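Local coordinates for protein tryptophan--tRNA ligase (PDB 2YY5) that probably catalyses the ATP-dependent attachment of tryptophan to tRNA(Trp), working as a homodimeric class I aminoacyl-tRNA synthetase, at residues B[10-14]-B[41-47]; B[86-92]-B[141-146]. The protein carries 1 engineered substitution. All coordinates share one frame; numbering follows the deposited sequence.

Both contacts lie in the class I catalytic region, and their centres are about 13 Å apart. Contact 1 closes before contact 2 opens along the chain. Contact 1 joins the ends of strands 6-11 and 37-42, two parallel strands of a sheet completed by strand 78-82. Segment 86-92 of contact 2 follows that third strand, and its helix 87-98 packs against the end of helix 131-144. The two contacts meet where His46 NE2 lies 2.9 Å from Asp142 OD2, a probable hydrogen bond. Phe41 also packs on the CB of Asp142. Together they wall the tryptophan end of the bound adenylate analogue, and both reach the second subunit of the dimer.

Contact 1 of 2, residues B[10-14]-B[41-47]; sequences GIQAS and FVADLHS. With WSA (5'-O-[(L-tryptophylamino)sulfonyl]adenosine), chain J.
Gly10 and Phe41 pair as neighbours on two parallel strands, and the Phe41 ring turns its face to Gly10. Its CG sits between the backbone N and the carbonyl carbon (chi1 65°). This carries the ring across to Gly10, whose CA lies 3.7 Å from the ring centroid, a CH-pi contact over the face. Two backbone bonds lock the strands. Ile11 N gives its hydrogen to Phe41 O at 2.9 Å. Ala43 N bonds to Ile11 O at 2.9 Å. Ile11 and Val42 point to the other face of the sheet from Phe41. This end is buried and closely packed.

Beyond the strands the contact loosens. Gln12, Ala13 and Ser47 are partly exposed. The Gln12 chain, extended beyond CG, runs past Ser47 OG and crosses His46 at about a right angle. Its CD lies 3.7 Å from His46 CB. Its NE2 comes near His46 O, but the angle is too poor for a hydrogen bond, and that oxygen bonds Thr49. A water bridges the two segments here, accepting from Ala13 N at 2.7 Å and bonding Ser47 OG at 3.0 Å.

The ligand lies along the join. Gln12 N donates to its sulfamoyl oxygen O1S at 2.9 Å. The His46 ring has the indole CD1 over one face, toward the rim, and its NE2 bonds Asp142. Ala13 and Ser14 open the predicted 'HIGH' region. The chemistry divides accordingly: the face of the His46 ring and the edge of the Phe41 ring border the indole, while a backbone N-H holds the sulfamoyl group. That group stands in for the phosphate of tryptophanyl adenylate, so Gln12 N would probably contact the phosphate in the same way.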
loop_
_atom_site.group_PDB
_atom_site.type_symbol
_atom_site.label_atom_id
_atom_site.label_comp_id
_atom_site.label_asym_id
_atom_site.label_seq_id
_atom_site.Cartn_x
_atom_site.Cartn_y
_atom_site.Cartn_z
ATOM N N GLY B 10 -4.678 -8.676 -15.325
ATOM C CA GLY B 10 -5.583 -7.665 -14.828
ATOM C C GLY B 10 -5.839 -6.593 -15.866
ATOM O O GLY B 10 -4.950 -6.240 -16.644
ATOM N N ILE B 11 -7.063 -6.082 -15.885
ATOM C CA ILE B 11 -7.433 -5.033 -16.826
ATOM C C ILE B 11 -8.057 -3.875 -16.069
ATOM O O ILE B 11 -8.954 -4.065 -15.244
ATOM C CB ILE B 11 -8.451 -5.536 -17.873
ATOM C CG1 ILE B 11 -7.857 -6.710 -18.664
ATOM C CG2 ILE B 11 -8.816 -4.401 -18.824
ATOM C CD1 ILE B 11 -8.879 -7.478 -19.484
ATOM N N GLN B 12 -7.566 -2.672 -16.347
ATOM C CA GLN B 12 -8.088 -1.467 -15.715
ATOM C C GLN B 12 -9.365 -1.080 -16.459
ATOM O O GLN B 12 -9.428 -1.172 -17.690
ATOM C CB GLN B 12 -7.063 -0.333 -15.812
ATOM C CG GLN B 12 -6.383 0.026 -14.502
ATOM C CD GLN B 12 -5.326 1.116 -14.665
ATOM O OE1 GLN B 12 -4.260 0.888 -15.247
ATOM N NE2 GLN B 12 -5.625 2.310 -14.157
ATOM N N ALA B 13 -10.390 -0.665 -15.721
ATOM C CA ALA B 13 -11.644 -0.268 -16.350
ATOM C C ALA B 13 -11.534 1.185 -16.804
ATOM O O ALA B 13 -10.789 1.973 -16.216
ATOM C CB ALA B 13 -12.813 -0.438 -15.376
ATOM N N SER B 14 -12.285 1.528 -17.847
ATOM C CA SER B 14 -12.270 2.869 -18.400
ATOM C C SER B 14 -13.194 2.975 -19.607
ATOM O O SER B 14 -13.228 2.082 -20.461
ATOM C CB SER B 14 -10.846 3.239 -18.828
ATOM O OG SER B 14 -10.842 4.411 -19.617
ATOM N N PHE B 41 -8.995 -10.089 -13.497
ATOM C CA PHE B 41 -9.621 -9.145 -12.587
ATOM C C PHE B 41 -9.653 -7.708 -13.101
ATOM O O PHE B 41 -8.857 -7.307 -13.960
ATOM C CB PHE B 41 -8.932 -9.176 -11.208
ATOM C CG PHE B 41 -7.495 -8.721 -11.230
ATOM C CD1 PHE B 41 -6.468 -9.608 -11.552
ATOM C CD2 PHE B 41 -7.171 -7.395 -10.946
ATOM C CE1 PHE B 41 -5.135 -9.183 -11.593
ATOM C CE2 PHE B 41 -5.841 -6.957 -10.983
ATOM C CZ PHE B 41 -4.823 -7.853 -11.307
ATOM N N VAL B 42 -10.602 -6.950 -12.567
ATOM C CA VAL B 42 -10.773 -5.550 -12.899
ATOM C C VAL B 42 -9.853 -4.850 -11.908
ATOM O O VAL B 42 -10.133 -4.809 -10.716
ATOM C CB VAL B 42 -12.235 -5.121 -12.665
ATOM C CG1 VAL B 42 -12.396 -3.614 -12.895
ATOM C CG2 VAL B 42 -13.145 -5.915 -13.585
ATOM N N ALA B 43 -8.749 -4.312 -12.405
ATOM C CA ALA B 43 -7.770 -3.660 -11.549
ATOM C C ALA B 43 -8.133 -2.230 -11.093
ATOM O O ALA B 43 -7.439 -1.265 -11.419
ATOM C CB ALA B 43 -6.418 -3.673 -12.254
ATOM N N ASP B 44 -9.203 -2.111 -10.312
ATOM C CA ASP B 44 -9.666 -0.809 -9.830
ATOM C C ASP B 44 -8.775 -0.145 -8.778
ATOM O O ASP B 44 -9.001 1.007 -8.415
ATOM C CB ASP B 44 -11.094 -0.918 -9.291
ATOM C CG ASP B 44 -11.232 -1.949 -8.181
ATOM O OD1 ASP B 44 -12.213 -1.847 -7.418
ATOM O OD2 ASP B 44 -10.379 -2.864 -8.076
ATOM N N LEU B 45 -7.775 -0.864 -8.281
ATOM C CA LEU B 45 -6.851 -0.297 -7.303
ATOM C C LEU B 45 -5.768 0.467 -8.067
ATOM O O LEU B 45 -5.079 1.318 -7.509
ATOM C CB LEU B 45 -6.231 -1.402 -6.436
ATOM C CG LEU B 45 -7.224 -2.128 -5.514
ATOM C CD1 LEU B 45 -6.504 -3.204 -4.742
ATOM C CD2 LEU B 45 -7.882 -1.143 -4.554
ATOM N N HIS B 46 -5.642 0.157 -9.356
ATOM C CA HIS B 46 -4.677 0.808 -10.237
ATOM C C HIS B 46 -5.304 2.054 -10.838
ATOM O O HIS B 46 -4.612 3.007 -11.183
ATOM C CB HIS B 46 -4.245 -0.153 -11.350
ATOM C CG HIS B 46 -3.284 -1.204 -10.886
ATOM N ND1 HIS B 46 -1.935 -0.964 -10.748
ATOM C CD2 HIS B 46 -3.488 -2.470 -10.455
ATOM C CE1 HIS B 46 -1.350 -2.037 -10.247
ATOM N NE2 HIS B 46 -2.267 -2.965 -10.059
ATOM N N SER B 47 -6.628 2.044 -10.940
ATOM C CA SER B 47 -7.365 3.168 -11.505
ATOM C C SER B 47 -7.366 4.389 -10.591
ATOM O O SER B 47 -7.252 5.524 -11.061
ATOM C CB SER B 47 -8.804 2.748 -11.803
ATOM O OG SER B 47 -8.816 1.713 -12.755
HETATM C CD2 WSA J . -2.179 -6.055 -14.547
HETATM C CE3 WSA J . -2.090 -6.800 -15.717
HETATM C CZ3 WSA J . -1.592 -8.096 -15.669
HETATM C CH2 WSA J . -1.183 -8.640 -14.454
HETATM C CZ2 WSA J . -1.271 -7.892 -13.287
HETATM C CE2 WSA J . -1.770 -6.596 -13.336
HETATM N N11 WSA J . -1.985 -5.678 -12.396
HETATM C CD1 WSA J . -2.508 -4.590 -12.952
HETATM C CG WSA J . -2.645 -4.776 -14.263
HETATM C CB WSA J . -3.225 -3.774 -15.259
HETATM C CA WSA J . -2.191 -3.362 -16.310
HETATM N NH3 WSA J . -1.005 -2.784 -15.666
HETATM C C WSA J . -2.824 -2.328 -17.245
HETATM O O WSA J . -2.950 -1.163 -16.882
HETATM N NS WSA J . -3.223 -2.754 -18.439
HETATM S S WSA J . -4.321 -1.725 -19.067
HETATM O O1S WSA J . -5.516 -1.634 -18.165
HETATM O O2S WSA J . -3.726 -0.355 -19.207
HETATM O "O5'" WSA J . -4.687 -2.265 -20.342
HETATM C "C5'" WSA J . -5.130 -3.625 -20.404
HETATM C "C4'" WSA J . -4.302 -4.519 -21.333
HETATM O "O4'" WSA J . -4.287 -3.961 -22.659
HETATM C "C3'" WSA J . -2.840 -4.674 -20.907
HETATM O "O3'" WSA J . -2.409 -6.017 -21.148
HETATM C "C2'" WSA J . -2.131 -3.724 -21.870
HETATM O "O2'" WSA J . -0.777 -4.149 -22.056
HETATM C "C1'" WSA J . -2.934 -4.032 -23.132
HETATM N N9 WSA J . -2.706 -2.978 -24.151
HETATM C C8 WSA J . -2.849 -1.672 -23.939
HETATM N N7 WSA J . -2.627 -1.008 -25.071
HETATM C C5 WSA J . -2.340 -1.903 -26.014
HETATM C C4 WSA J . -2.381 -3.159 -25.423
HETATM N N3 WSA J . -2.122 -4.243 -26.173
HETATM C C2 WSA J . -1.835 -4.121 -27.458
HETATM N N1 WSA J . -1.791 -2.940 -28.049
HETATM C C6 WSA J . -2.038 -1.815 -27.363
HETATM N N6 WSA J . -2.008 -0.627 -27.966
HETATM O O HOH W 1 -10.708 -0.567 -13.020
#

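Contact 2 of 2, residues B[86-92]-B[141-146]; sequences LLEHSMM and GDILLY
Gly141 comes close to Met92, with their CA atoms 5.2 Å apart. The Met92 CG, anti to its own backbone N (chi1 -179°), lies along the glycine, 3.5 Å from Gly141 O.

Asp142 makes a polar link. His89 ND1 donates to its OD1 at 2.7 Å with an angle of 159°. The oxygen is met on the anti side, somewhat out of the carboxylate plane, but lies close to the plane of the imidazole. The ring and carboxylate planes are turned 42° apart. A water sits between His89 O and Asp142 OD1. The other oxygen, OD2, bonds the indole nitrogen N11 of the ligand.

Ile143 points away, and with Leu144 it touches Thr164 of helix 158-175 and Pro182. Leu145 returns to the contact. Its CD1 sits directly above the centre of the His89 ring, 3.7 Å from the centroid, as a CH-pi contact. The same methyl rests on Glu88, and Leu145 CG packs on Met92 CB at 3.8 Å. The two side chains lie alongside and run opposite ways.

Tyr146 closes the segment. Its OH and His89 NE2 share a hydrogen bond of 2.9 Å, and either could be the donor. The two rings meet rim to rim. Leu86 CD2 packs against the same hydroxyl.

His89 is therefore gripped at both ring nitrogens and covered on one face by a methyl, which fixes its rotation. On the other flank of helix 87-98, Ser90 bonds Ser90 of the second subunit. Here His89, held in turn by Tyr146, probably orients Asp142. The site is the amino acid pocket of a tryptophanyl-tRNA synthetase, with an aspartate at the indole N-H.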
loop_
_atom_site.group_PDB
_atom_site.type_symbol
_atom_site.label_atom_id
_atom_site.label_comp_id
_atom_site.label_asym_id
_atom_site.label_seq_id
_atom_site.Cartn_x
_atom_site.Cartn_y
_atom_site.Cartn_z
ATOM N N LEU B 86 -10.800 -7.922 -2.719
ATOM C CA LEU B 86 -9.850 -8.701 -1.940
ATOM C C LEU B 86 -8.784 -7.878 -1.206
ATOM O O LEU B 86 -7.826 -7.401 -1.806
ATOM C CB LEU B 86 -9.143 -9.728 -2.835
ATOM C CG LEU B 86 -9.948 -10.937 -3.309
ATOM C CD1 LEU B 86 -11.055 -10.478 -4.247
ATOM C CD2 LEU B 86 -9.019 -11.926 -4.011
ATOM N N LEU B 87 -8.941 -7.725 0.099
ATOM C CA LEU B 87 -7.945 -7.006 0.878
ATOM C C LEU B 87 -6.563 -7.649 0.701
ATOM O O LEU B 87 -5.536 -7.004 0.955
ATOM C CB LEU B 87 -8.333 -7.015 2.361
ATOM C CG LEU B 87 -9.266 -5.906 2.866
ATOM C CD1 LEU B 87 -10.058 -5.303 1.727
ATOM C CD2 LEU B 87 -10.171 -6.478 3.923
ATOM N N GLU B 88 -6.533 -8.916 0.276
ATOM C CA GLU B 88 -5.264 -9.619 0.077
ATOM C C GLU B 88 -4.389 -8.905 -0.939
ATOM O O GLU B 88 -3.171 -9.013 -0.899
ATOM C CB GLU B 88 -5.483 -11.062 -0.400
ATOM C CG GLU B 88 -5.932 -12.055 0.669
ATOM C CD GLU B 88 -7.396 -11.896 1.004
ATOM O OE1 GLU B 88 -7.907 -12.639 1.867
ATOM O OE2 GLU B 88 -8.040 -11.023 0.390
ATOM N N HIS B 89 -5.010 -8.173 -1.854
ATOM C CA HIS B 89 -4.252 -7.458 -2.864
ATOM C C HIS B 89 -3.479 -6.296 -2.264
ATOM O O HIS B 89 -2.287 -6.162 -2.507
ATOM C CB HIS B 89 -5.182 -7.005 -3.987
ATOM C CG HIS B 89 -5.473 -8.087 -4.978
ATOM N ND1 HIS B 89 -4.675 -8.318 -6.078
ATOM C CD2 HIS B 89 -6.405 -9.070 -4.978
ATOM C CE1 HIS B 89 -5.102 -9.400 -6.711
ATOM N NE2 HIS B 89 -6.149 -9.875 -6.061
ATOM N N SER B 90 -4.142 -5.482 -1.456
ATOM C CA SER B 90 -3.475 -4.354 -0.827
ATOM C C SER B 90 -2.344 -4.854 0.068
ATOM O O SER B 90 -1.264 -4.259 0.115
ATOM C CB SER B 90 -4.469 -3.536 0.008
ATOM O OG SER B 90 -4.910 -4.254 1.149
ATOM N N MET B 91 -2.587 -5.957 0.767
ATOM C CA MET B 91 -1.579 -6.493 1.667
ATOM C C MET B 91 -0.373 -7.041 0.936
ATOM O O MET B 91 0.759 -6.744 1.300
ATOM C CB MET B 91 -2.179 -7.570 2.568
ATOM C CG MET B 91 -1.205 -8.124 3.602
ATOM S SD MET B 91 -0.250 -6.848 4.462
ATOM C CE MET B 91 -1.280 -6.505 5.853
ATOM N N MET B 92 -0.605 -7.845 -0.093
ATOM C CA MET B 92 0.504 -8.409 -0.844
ATOM C C MET B 92 1.250 -7.279 -1.546
ATOM O O MET B 92 2.481 -7.274 -1.600
ATOM C CB MET B 92 -0.007 -9.440 -1.866
ATOM C CG MET B 92 1.089 -10.120 -2.696
ATOM S SD MET B 92 2.351 -11.006 -1.719
ATOM C CE MET B 92 1.683 -12.643 -1.727
ATOM N N GLY B 141 2.529 -7.767 -6.840
ATOM C CA GLY B 141 1.760 -8.489 -5.845
ATOM C C GLY B 141 0.535 -9.157 -6.435
ATOM O O GLY B 141 0.220 -10.297 -6.085
ATOM N N ASP B 142 -0.162 -8.459 -7.328
ATOM C CA ASP B 142 -1.353 -9.028 -7.954
ATOM C C ASP B 142 -0.970 -10.329 -8.645
ATOM O O ASP B 142 -1.724 -11.296 -8.622
ATOM C CB ASP B 142 -1.952 -8.075 -8.999
ATOM C CG ASP B 142 -2.357 -6.719 -8.417
ATOM O OD1 ASP B 142 -2.934 -6.660 -7.303
ATOM O OD2 ASP B 142 -2.107 -5.705 -9.104
ATOM N N ILE B 143 0.212 -10.346 -9.251
ATOM C CA ILE B 143 0.702 -11.526 -9.948
ATOM C C ILE B 143 1.018 -12.643 -8.959
ATOM O O ILE B 143 0.398 -13.704 -8.984
ATOM C CB ILE B 143 1.993 -11.225 -10.734
ATOM C CG1 ILE B 143 1.758 -10.085 -11.728
ATOM C CG2 ILE B 143 2.450 -12.472 -11.464
ATOM C CD1 ILE B 143 3.046 -9.535 -12.312
ATOM N N LEU B 144 1.982 -12.380 -8.082
ATOM C CA LEU B 144 2.433 -13.352 -7.097
ATOM C C LEU B 144 1.395 -13.934 -6.141
ATOM O O LEU B 144 1.628 -14.981 -5.536
ATOM C CB LEU B 144 3.603 -12.762 -6.306
ATOM C CG LEU B 144 4.999 -12.855 -6.942
ATOM C CD1 LEU B 144 4.941 -13.613 -8.255
ATOM C CD2 LEU B 144 5.558 -11.472 -7.151
ATOM N N LEU B 145 0.255 -13.268 -5.996
ATOM C CA LEU B 145 -0.790 -13.764 -5.105
ATOM C C LEU B 145 -1.385 -15.066 -5.639
ATOM O O LEU B 145 -1.859 -15.906 -4.875
ATOM C CB LEU B 145 -1.914 -12.737 -4.976
ATOM C CG LEU B 145 -2.132 -12.046 -3.633
ATOM C CD1 LEU B 145 -3.315 -11.079 -3.759
ATOM C CD2 LEU B 145 -2.379 -13.090 -2.548
ATOM N N TYR B 146 -1.364 -15.221 -6.957
ATOM C CA TYR B 146 -1.922 -16.405 -7.590
ATOM C C TYR B 146 -0.857 -17.354 -8.142
ATOM O O TYR B 146 -1.190 -18.382 -8.736
ATOM C CB TYR B 146 -2.899 -15.973 -8.691
ATOM C CG TYR B 146 -3.998 -15.095 -8.153
ATOM C CD1 TYR B 146 -5.118 -15.649 -7.527
ATOM C CD2 TYR B 146 -3.861 -13.705 -8.149
ATOM C CE1 TYR B 146 -6.068 -14.839 -6.892
ATOM C CE2 TYR B 146 -4.803 -12.885 -7.518
ATOM C CZ TYR B 146 -5.901 -13.458 -6.888
ATOM O OH TYR B 146 -6.802 -12.660 -6.223
HETATM O O HOH W 2 -1.307 -7.138 -4.803
#